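Local atomic coordinates of hydrolase family protein (Deinococcus radiodurans R1, PDB entry 3CNH), a protein that probably acts as a phosphatase of the haloacid dehalogenase-like superfamily. Residues M140-T152 / D165-M179. Numbering follows the deposited sequence.
Sequences MKPNPAMYRLGLT and DDRLQNVQAARAVGM. With NA (sodium ion), chain C; PO4 (phosphate ion), chain D.
Tyr-147 lays one face of its ring against the C-terminal half of helix 168-176, with Ala-174 CA 4.0 Å above the ring plane and the Ala-174 methyl making a CH-pi contact. The ring leaves helix 144-152 with CG anti to its own carbonyl carbon (chi1 -64°), which carries the hydroxyl toward Asn-170. Tyr-147 OH lies 3.0 Å from Asn-170 OD1. Ala-173 CB comes within 3.5 Å of Tyr-147 CE2, and Met-179 SE makes an oblique Met-aromatic contact with the ring. An alanine in place of the tyrosine would probably open a gap over Ala-173 and Ala-174 and leave Met-179 without its aromatic neighbour. In this tightly packed part Leu-151 CD1 also meets Met-179 CG, the two side chains running in opposite directions, and Met-163 of strand 161-165 touches the tyrosine.

The outer side is looser: Pro-144 meets Val-177 near the surface, and in one of two conformers the exposed guanidinium of Arg-148 has Val-177 CG1 over one face, while water 1 joins its NE to Val-177 O, just before the Schellman motif at Gly-178.

At the other end Lys-141 bends at chi3 (-64°), bringing NZ 2.8 Å from Asp-165 OD2 in a salt bridge; NZ also bonds phosphate O1 and pairs with Asp-10. Asp-165 OD1 accepts from Arg-167 N through its anti lone pair, an Asx turn. Asp-166 OD1 coordinates the sodium ion. The helices cross at -60°; the lysine before one and the aspartates before the other meet beside the ion and phosphate, as in the haloacid dehalogenase-like Rossmannoid active site.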
HETATM    1  N   MSE A 140       6.369  -8.260  -4.037  1.00 33.50           N
HETATM    2  CA  MSE A 140       5.202  -7.379  -4.123  1.00 33.75           C
HETATM    3  C   MSE A 140       3.936  -8.149  -4.494  1.00 34.84           C
HETATM    4  O   MSE A 140       3.980  -9.173  -5.161  1.00 35.97           O
HETATM    5  CB  MSE A 140       5.440  -6.272  -5.175  1.00 35.77           C
HETATM    6  CG  MSE A 140       5.419  -6.835  -6.534  1.00 35.19           C
HETATM    7 SE   MSE A 140       5.546  -5.427  -7.920  0.75 43.52          SE
HETATM    8  CE  MSE A 140       7.152  -5.057  -7.601  1.00 36.40           C
ATOM      9  N   LYS A 141       2.804  -7.669  -4.006  1.00 33.79           N
ATOM     10  CA  LYS A 141       1.537  -8.164  -4.496  1.00 34.10           C
ATOM     11  C   LYS A 141       1.579  -7.888  -5.995  1.00 34.50           C
ATOM     12  O   LYS A 141       2.117  -6.860  -6.413  1.00 36.27           O
ATOM     13  CB  LYS A 141       0.375  -7.399  -3.854  1.00 36.35           C
ATOM     14  CG  LYS A 141       0.237  -7.596  -2.386  1.00 37.18           C
ATOM     15  CD  LYS A 141      -0.989  -6.834  -1.827  1.00 38.52           C
ATOM     16  CE  LYS A 141      -0.850  -5.379  -1.983  1.00 36.80           C
ATOM     17  NZ  LYS A 141      -1.869  -4.573  -1.268  1.00 37.38           N
ATOM     18  N   PRO A 142       0.929  -8.716  -6.808  1.00 34.90           N
ATOM     19  CA  PRO A 142       0.055  -9.841  -6.491  1.00 34.00           C
ATOM     20  C   PRO A 142       0.768 -11.194  -6.479  1.00 32.56           C
ATOM     21  O   PRO A 142       0.150 -12.238  -6.655  1.00 33.80           O
ATOM     22  CB  PRO A 142      -0.931  -9.812  -7.669  1.00 36.66           C
ATOM     23  CG  PRO A 142      -0.075  -9.450  -8.804  1.00 37.42           C
ATOM     24  CD  PRO A 142       0.905  -8.418  -8.249  1.00 36.01           C
ATOM     25  N   ASN A 143       2.078 -11.155  -6.323  1.00 33.19           N
ATOM     26  CA  ASN A 143       2.880 -12.400  -6.263  1.00 32.54           C
ATOM     27  C   ASN A 143       2.362 -13.325  -5.168  1.00 33.04           C
ATOM     28  O   ASN A 143       2.234 -12.912  -4.010  1.00 32.02           O
ATOM     29  CB  ASN A 143       4.344 -12.078  -6.008  1.00 32.89           C
ATOM     30  CG  ASN A 143       5.265 -13.277  -6.177  1.00 35.04           C
ATOM     31  OD1 ASN A 143       4.832 -14.439  -6.175  1.00 35.01           O
ATOM     32  ND2 ASN A 143       6.562 -13.000  -6.283  1.00 34.47           N
ATOM     33  N   PRO A 144       1.995 -14.561  -5.521  1.00 33.58           N
ATOM     34  CA  PRO A 144       1.542 -15.453  -4.455  1.00 34.48           C
ATOM     35  C   PRO A 144       2.540 -15.520  -3.288  1.00 33.98           C
ATOM     36  O   PRO A 144       2.151 -15.700  -2.139  1.00 35.02           O
ATOM     37  CB  PRO A 144       1.439 -16.808  -5.161  1.00 35.03           C
ATOM     38  CG  PRO A 144       1.174 -16.433  -6.614  1.00 37.77           C
ATOM     39  CD  PRO A 144       1.936 -15.182  -6.853  1.00 34.08           C
ATOM     40  N   ALA A 145       3.829 -15.380  -3.615  1.00 32.37           N
ATOM     41  CA  ALA A 145       4.875 -15.447  -2.567  1.00 32.42           C
ATOM     42  C   ALA A 145       4.708 -14.352  -1.508  1.00 33.89           C
ATOM     43  O   ALA A 145       5.100 -14.528  -0.344  1.00 33.04           O
ATOM     44  CB  ALA A 145       6.277 -15.351  -3.185  1.00 31.26           C
HETATM   45  N   MSE A 146       4.171 -13.206  -1.904  1.00 33.12           N
HETATM   46  CA  MSE A 146       3.994 -12.098  -0.926  1.00 34.58           C
HETATM   47  C   MSE A 146       2.968 -12.497   0.132  1.00 33.87           C
HETATM   48  O   MSE A 146       3.129 -12.255   1.328  1.00 32.85           O
HETATM   49  CB  MSE A 146       3.534 -10.847  -1.633  1.00 35.81           C
HETATM   50  CG  MSE A 146       3.152  -9.718  -0.801  1.00 36.55           C
HETATM   51 SE   MSE A 146       4.668  -9.083   0.286  0.75 40.59          SE
HETATM   52  CE  MSE A 146       4.317  -7.114   0.199  1.00 40.05           C
ATOM     53  N   TYR A 147       1.881 -13.082  -0.345  1.00 34.79           N
ATOM     54  CA  TYR A 147       0.801 -13.495   0.561  1.00 33.81           C
ATOM     55  C   TYR A 147       1.314 -14.565   1.524  1.00 33.75           C
ATOM     56  O   TYR A 147       1.069 -14.524   2.739  1.00 35.31           O
ATOM     57  CB  TYR A 147      -0.450 -13.960  -0.226  1.00 34.34           C
ATOM     58  CG  TYR A 147      -1.054 -12.860  -1.034  1.00 32.55           C
ATOM     59  CD1 TYR A 147      -1.785 -11.860  -0.445  1.00 34.42           C
ATOM     60  CD2 TYR A 147      -0.772 -12.740  -2.412  1.00 33.04           C
ATOM     61  CE1 TYR A 147      -2.294 -10.806  -1.193  1.00 37.03           C
ATOM     62  CE2 TYR A 147      -1.295 -11.694  -3.151  1.00 34.63           C
ATOM     63  CZ  TYR A 147      -2.044 -10.741  -2.549  1.00 39.09           C
ATOM     64  OH  TYR A 147      -2.528  -9.702  -3.319  1.00 44.34           O
ATOM     65  N   ARG A 148       2.030 -15.518   0.965  1.00 33.66           N
ATOM     66  CA  ARG A 148       2.583 -16.624   1.757  0.50 33.98           C
ATOM     67  C   ARG A 148       3.570 -16.092   2.797  1.00 34.47           C
ATOM     68  O   ARG A 148       3.627 -16.555   3.919  1.00 34.26           O
ATOM     69  CB  ARG A 148       3.209 -17.709   0.865  0.50 34.94           C
ATOM     70  CG  ARG A 148       2.162 -18.390  -0.042  0.50 34.15           C
ATOM     71  CD  ARG A 148       2.632 -19.663  -0.734  0.50 37.34           C
ATOM     72  NE  ARG A 148       1.466 -20.445  -1.158  0.50 36.02           N
ATOM     73  CZ  ARG A 148       1.053 -20.542  -2.414  0.50 37.14           C
ATOM     74  NH1 ARG A 148       1.747 -19.995  -3.393  0.50 36.14           N
ATOM     75  NH2 ARG A 148      -0.024 -21.250  -2.694  0.50 32.96           N
ATOM     76  N   LEU A 149       4.335 -15.094   2.396  1.00 33.55           N
ATOM     77  CA  LEU A 149       5.338 -14.501   3.311  1.00 33.23           C
ATOM     78  C   LEU A 149       4.638 -13.819   4.480  1.00 32.78           C
ATOM     79  O   LEU A 149       5.002 -13.951   5.657  1.00 33.63           O
ATOM     80  CB  LEU A 149       6.232 -13.537   2.544  1.00 32.56           C
ATOM     81  CG  LEU A 149       7.357 -12.896   3.347  1.00 34.40           C
ATOM     82  CD1 LEU A 149       8.191 -13.911   4.181  1.00 33.69           C
ATOM     83  CD2 LEU A 149       8.210 -12.064   2.354  1.00 32.42           C
ATOM     84  N   GLY A 150       3.550 -13.145   4.173  1.00 34.76           N
ATOM     85  CA  GLY A 150       2.792 -12.432   5.210  1.00 34.57           C
ATOM     86  C   GLY A 150       2.260 -13.420   6.251  1.00 34.17           C
ATOM     87  O   GLY A 150       2.349 -13.220   7.464  1.00 33.40           O
ATOM     88  N   LEU A 151       1.711 -14.513   5.735  1.00 33.98           N
ATOM     89  CA  LEU A 151       1.189 -15.584   6.573  1.00 33.23           C
ATOM     90  C   LEU A 151       2.295 -16.185   7.450  1.00 32.82           C
ATOM     91  O   LEU A 151       2.110 -16.459   8.652  1.00 32.56           O
ATOM     92  CB  LEU A 151       0.550 -16.696   5.722  1.00 33.33           C
ATOM     93  CG  LEU A 151      -0.746 -16.283   5.030  1.00 35.07           C
ATOM     94  CD1 LEU A 151      -1.204 -17.393   4.082  1.00 35.23           C
ATOM     95  CD2 LEU A 151      -1.872 -15.889   6.031  1.00 33.64           C
ATOM     96  N   THR A 152       3.434 -16.398   6.833  1.00 32.94           N
ATOM     97  CA  THR A 152       4.591 -16.979   7.524  1.00 33.14           C
ATOM     98  C   THR A 152       5.087 -16.068   8.659  1.00 33.63           C
ATOM     99  O   THR A 152       5.393 -16.517   9.762  1.00 31.67           O
ATOM    100  CB  THR A 152       5.738 -17.284   6.554  1.00 33.38           C
ATOM    101  OG1 THR A 152       5.297 -18.268   5.601  1.00 33.59           O
ATOM    102  CG2 THR A 152       6.963 -17.837   7.313  1.00 33.89           C
ATOM    103  N   ASP A 165      -8.228  -5.724   0.154  1.00 33.87           N
ATOM    104  CA  ASP A 165      -7.533  -4.999  -0.958  1.00 33.86           C
ATOM    105  C   ASP A 165      -8.574  -4.392  -1.855  1.00 32.74           C
ATOM    106  O   ASP A 165      -9.670  -4.900  -1.950  1.00 32.79           O
ATOM    107  CB  ASP A 165      -6.642  -5.958  -1.740  1.00 34.56           C
ATOM    108  CG  ASP A 165      -5.546  -5.249  -2.551  1.00 35.21           C
ATOM    109  OD1 ASP A 165      -5.850  -4.656  -3.634  1.00 35.55           O
ATOM    110  OD2 ASP A 165      -4.376  -5.371  -2.124  1.00 37.04           O
ATOM    111  N   ASP A 166      -8.224  -3.326  -2.569  1.00 33.36           N
ATOM    112  CA  ASP A 166      -9.219  -2.721  -3.470  1.00 34.21           C
ATOM    113  C   ASP A 166      -9.204  -3.302  -4.852  1.00 34.60           C
ATOM    114  O   ASP A 166     -10.097  -3.024  -5.634  1.00 35.61           O
ATOM    115  CB  ASP A 166      -9.170  -1.191  -3.563  1.00 34.89           C
ATOM    116  CG  ASP A 166      -7.896  -0.656  -4.094  1.00 40.91           C
ATOM    117  OD1 ASP A 166      -6.845  -1.280  -3.880  1.00 40.27           O
ATOM    118  OD2 ASP A 166      -7.935   0.440  -4.664  1.00 47.49           O
ATOM    119  N   ARG A 167      -8.174  -4.097  -5.145  1.00 33.95           N
ATOM    120  CA  ARG A 167      -8.036  -4.700  -6.477  1.00 34.69           C
ATOM    121  C   ARG A 167      -8.429  -6.177  -6.471  1.00 34.94           C
ATOM    122  O   ARG A 167      -7.867  -6.973  -5.728  1.00 34.97           O
ATOM    123  CB  ARG A 167      -6.593  -4.551  -6.986  1.00 37.11           C
ATOM    124  CG  ARG A 167      -6.126  -3.113  -7.038  1.00 39.88           C
ATOM    125  CD  ARG A 167      -4.686  -2.992  -7.567  1.00 44.27           C
ATOM    126  NE  ARG A 167      -4.059  -1.707  -7.229  1.00 49.34           N
ATOM    127  CZ  ARG A 167      -3.843  -0.735  -8.105  1.00 56.84           C
ATOM    128  NH1 ARG A 167      -4.163  -0.906  -9.372  1.00 54.27           N
ATOM    129  NH2 ARG A 167      -3.279   0.394  -7.708  1.00 58.28           N
ATOM    130  N   LEU A 168      -9.321  -6.523  -7.392  1.00 33.59           N
ATOM    131  CA  LEU A 168      -9.796  -7.892  -7.549  1.00 33.20           C
ATOM    132  C   LEU A 168      -8.630  -8.858  -7.781  1.00 32.73           C
ATOM    133  O   LEU A 168      -8.622  -9.941  -7.234  1.00 32.52           O
ATOM    134  CB  LEU A 168     -10.788  -8.017  -8.683  1.00 34.51           C
ATOM    135  CG  LEU A 168     -11.347  -9.415  -8.924  1.00 34.56           C
ATOM    136  CD1 LEU A 168     -12.165  -9.946  -7.738  1.00 35.97           C
ATOM    137  CD2 LEU A 168     -12.166  -9.345 -10.216  1.00 40.86           C
ATOM    138  N   GLN A 169      -7.675  -8.463  -8.612  1.00 31.52           N
ATOM    139  CA  GLN A 169      -6.535  -9.362  -8.878  1.00 31.11           C
ATOM    140  C   GLN A 169      -5.818  -9.755  -7.589  1.00 31.70           C
ATOM    141  O   GLN A 169      -5.373 -10.914  -7.419  1.00 32.34           O
ATOM    142  CB  GLN A 169      -5.561  -8.721  -9.870  1.00 31.44           C
ATOM    143  CG  GLN A 169      -4.382  -9.598 -10.302  1.00 32.70           C
ATOM    144  CD  GLN A 169      -3.526  -8.885 -11.362  1.00 34.16           C
ATOM    145  OE1 GLN A 169      -3.878  -7.773 -11.782  1.00 34.43           O
ATOM    146  NE2 GLN A 169      -2.405  -9.493 -11.779  1.00 32.09           N
ATOM    147  N   ASN A 170      -5.726  -8.805  -6.663  1.00 32.64           N
ATOM    148  CA  ASN A 170      -5.057  -9.046  -5.359  1.00 33.09           C
ATOM    149  C   ASN A 170      -5.919  -9.928  -4.455  1.00 33.48           C
ATOM    150  O   ASN A 170      -5.419 -10.801  -3.739  1.00 35.33           O
ATOM    151  CB  ASN A 170      -4.642  -7.762  -4.666  1.00 33.09           C
ATOM    152  CG  ASN A 170      -3.389  -7.172  -5.262  1.00 39.31           C
ATOM    153  OD1 ASN A 170      -2.524  -7.915  -5.689  1.00 42.22           O
ATOM    154  ND2 ASN A 170      -3.249  -5.871  -5.214  1.00 36.24           N
ATOM    155  N   VAL A 171      -7.228  -9.698  -4.496  1.00 32.79           N
ATOM    156  CA  VAL A 171      -8.166 -10.510  -3.730  1.00 32.67           C
ATOM    157  C   VAL A 171      -8.112 -11.964  -4.190  1.00 31.97           C
ATOM    158  O   VAL A 171      -8.039 -12.935  -3.390  1.00 32.67           O
ATOM    159  CB  VAL A 171      -9.620  -9.931  -3.824  1.00 32.73           C
ATOM    160  CG1 VAL A 171     -10.653 -10.918  -3.286  1.00 33.42           C
ATOM    161  CG2 VAL A 171      -9.650  -8.565  -3.118  1.00 34.45           C
ATOM    162  N   GLN A 172      -8.101 -12.112  -5.502  1.00 31.66           N
ATOM    163  CA  GLN A 172      -8.059 -13.441  -6.097  1.00 31.67           C
ATOM    164  C   GLN A 172      -6.754 -14.169  -5.778  1.00 31.64           C
ATOM    165  O   GLN A 172      -6.742 -15.364  -5.523  1.00 33.03           O
ATOM    166  CB  GLN A 172      -8.361 -13.400  -7.599  1.00 30.71           C
ATOM    167  CG  GLN A 172      -9.783 -12.962  -7.924  1.00 33.56           C
ATOM    168  CD  GLN A 172     -10.020 -12.754  -9.387  1.00 40.43           C
ATOM    169  OE1 GLN A 172      -9.126 -12.317 -10.102  1.00 39.98           O
ATOM    170  NE2 GLN A 172     -11.232 -13.045  -9.848  1.00 40.57           N
ATOM    171  N   ALA A 173      -5.634 -13.453  -5.815  1.00 32.10           N
ATOM    172  CA  ALA A 173      -4.319 -14.056  -5.524  1.00 33.67           C
ATOM    173  C   ALA A 173      -4.243 -14.537  -4.083  1.00 33.57           C
ATOM    174  O   ALA A 173      -3.729 -15.601  -3.793  1.00 35.03           O
ATOM    175  CB  ALA A 173      -3.159 -13.059  -5.836  1.00 34.04           C
ATOM    176  N   ALA A 174      -4.807 -13.743  -3.200  1.00 32.28           N
ATOM    177  CA  ALA A 174      -4.863 -14.095  -1.776  1.00 31.63           C
ATOM    178  C   ALA A 174      -5.671 -15.381  -1.614  1.00 31.12           C
ATOM    179  O   ALA A 174      -5.285 -16.328  -0.915  1.00 32.14           O
ATOM    180  CB  ALA A 174      -5.488 -12.954  -0.958  1.00 31.79           C
ATOM    181  N   ARG A 175      -6.830 -15.424  -2.246  1.00 31.88           N
ATOM    182  CA  ARG A 175      -7.675 -16.621  -2.138  1.00 31.73           C
ATOM    183  C   ARG A 175      -6.980 -17.862  -2.714  1.00 32.47           C
ATOM    184  O   ARG A 175      -7.204 -18.991  -2.236  1.00 32.79           O
ATOM    185  CB  ARG A 175      -9.008 -16.412  -2.829  1.00 31.98           C
ATOM    186  CG  ARG A 175      -9.855 -15.355  -2.129  1.00 31.91           C
ATOM    187  CD  ARG A 175     -11.095 -15.095  -2.936  1.00 34.32           C
ATOM    188  NE  ARG A 175     -12.004 -14.253  -2.175  1.00 35.59           N
ATOM    189  CZ  ARG A 175     -12.946 -13.515  -2.721  1.00 37.28           C
ATOM    190  NH1 ARG A 175     -13.079 -13.470  -4.030  1.00 38.68           N
ATOM    191  NH2 ARG A 175     -13.706 -12.766  -1.950  1.00 36.96           N
ATOM    192  N   ALA A 176      -6.133 -17.632  -3.704  1.00 32.63           N
ATOM    193  CA  ALA A 176      -5.449 -18.744  -4.400  1.00 32.38           C
ATOM    194  C   ALA A 176      -4.434 -19.421  -3.492  1.00 32.23           C
ATOM    195  O   ALA A 176      -4.055 -20.567  -3.743  1.00 33.38           O
ATOM    196  CB  ALA A 176      -4.760 -18.283  -5.717  1.00 33.96           C
ATOM    197  N   VAL A 177      -3.989 -18.710  -2.460  1.00 32.91           N
ATOM    198  CA  VAL A 177      -3.040 -19.299  -1.470  1.00 32.87           C
ATOM    199  C   VAL A 177      -3.772 -19.832  -0.246  1.00 34.87           C
ATOM    200  O   VAL A 177      -3.180 -20.365   0.691  1.00 35.06           O
ATOM    201  CB  VAL A 177      -1.875 -18.371  -1.051  1.00 33.85           C
ATOM    202  CG1 VAL A 177      -1.128 -17.838  -2.335  1.00 34.24           C
ATOM    203  CG2 VAL A 177      -2.324 -17.246  -0.122  1.00 35.07           C
ATOM    204  N   GLY A 178      -5.090 -19.697  -0.289  1.00 32.46           N
ATOM    205  CA  GLY A 178      -5.962 -20.220   0.759  1.00 32.58           C
ATOM    206  C   GLY A 178      -6.529 -19.249   1.771  1.00 32.56           C
ATOM    207  O   GLY A 178      -7.207 -19.642   2.713  1.00 34.50           O
HETATM  208  N   MSE A 179      -6.218 -17.987   1.603  1.00 32.96           N
HETATM  209  CA  MSE A 179      -6.707 -16.933   2.509  1.00 32.88           C
HETATM  210  C   MSE A 179      -8.141 -16.556   2.191  1.00 33.24           C
HETATM  211  O   MSE A 179      -8.619 -16.744   1.068  1.00 34.09           O
HETATM  212  CB  MSE A 179      -5.864 -15.634   2.391  1.00 34.35           C
HETATM  213  CG  MSE A 179      -4.434 -15.791   2.847  1.00 35.06           C
HETATM  214 SE   MSE A 179      -3.456 -14.208   2.423  0.75 31.86          SE
HETATM  215  CE  MSE A 179      -3.971 -13.085   3.810  1.00 35.31           C
TER
HETATM  216 NA    NA C 200      -4.654  -0.842  -3.296  1.00 25.67          NA
HETATM  217  P   PO4 D 201      -0.827  -0.598  -1.797  0.75 27.09           P
HETATM  218  O1  PO4 D 201      -0.435  -2.001  -1.884  0.75 21.14           O
HETATM  219  O2  PO4 D 201      -2.208  -0.410  -2.438  0.75 26.60           O
HETATM  220  O3  PO4 D 201      -0.699   0.062  -0.416  0.75 24.64           O
HETATM  221  O4  PO4 D 201       0.032   0.287  -2.700  0.75 28.79           O
HETATM  222  O   HOH W   1      -0.646 -21.260   1.027  1.00 37.41           O
HETATM  223  O   HOH W   2      -4.061  -2.675  -4.463  1.00 25.51           O
HETATM  224  O   HOH W   3      -4.555   0.816  -4.939  1.00 41.99           O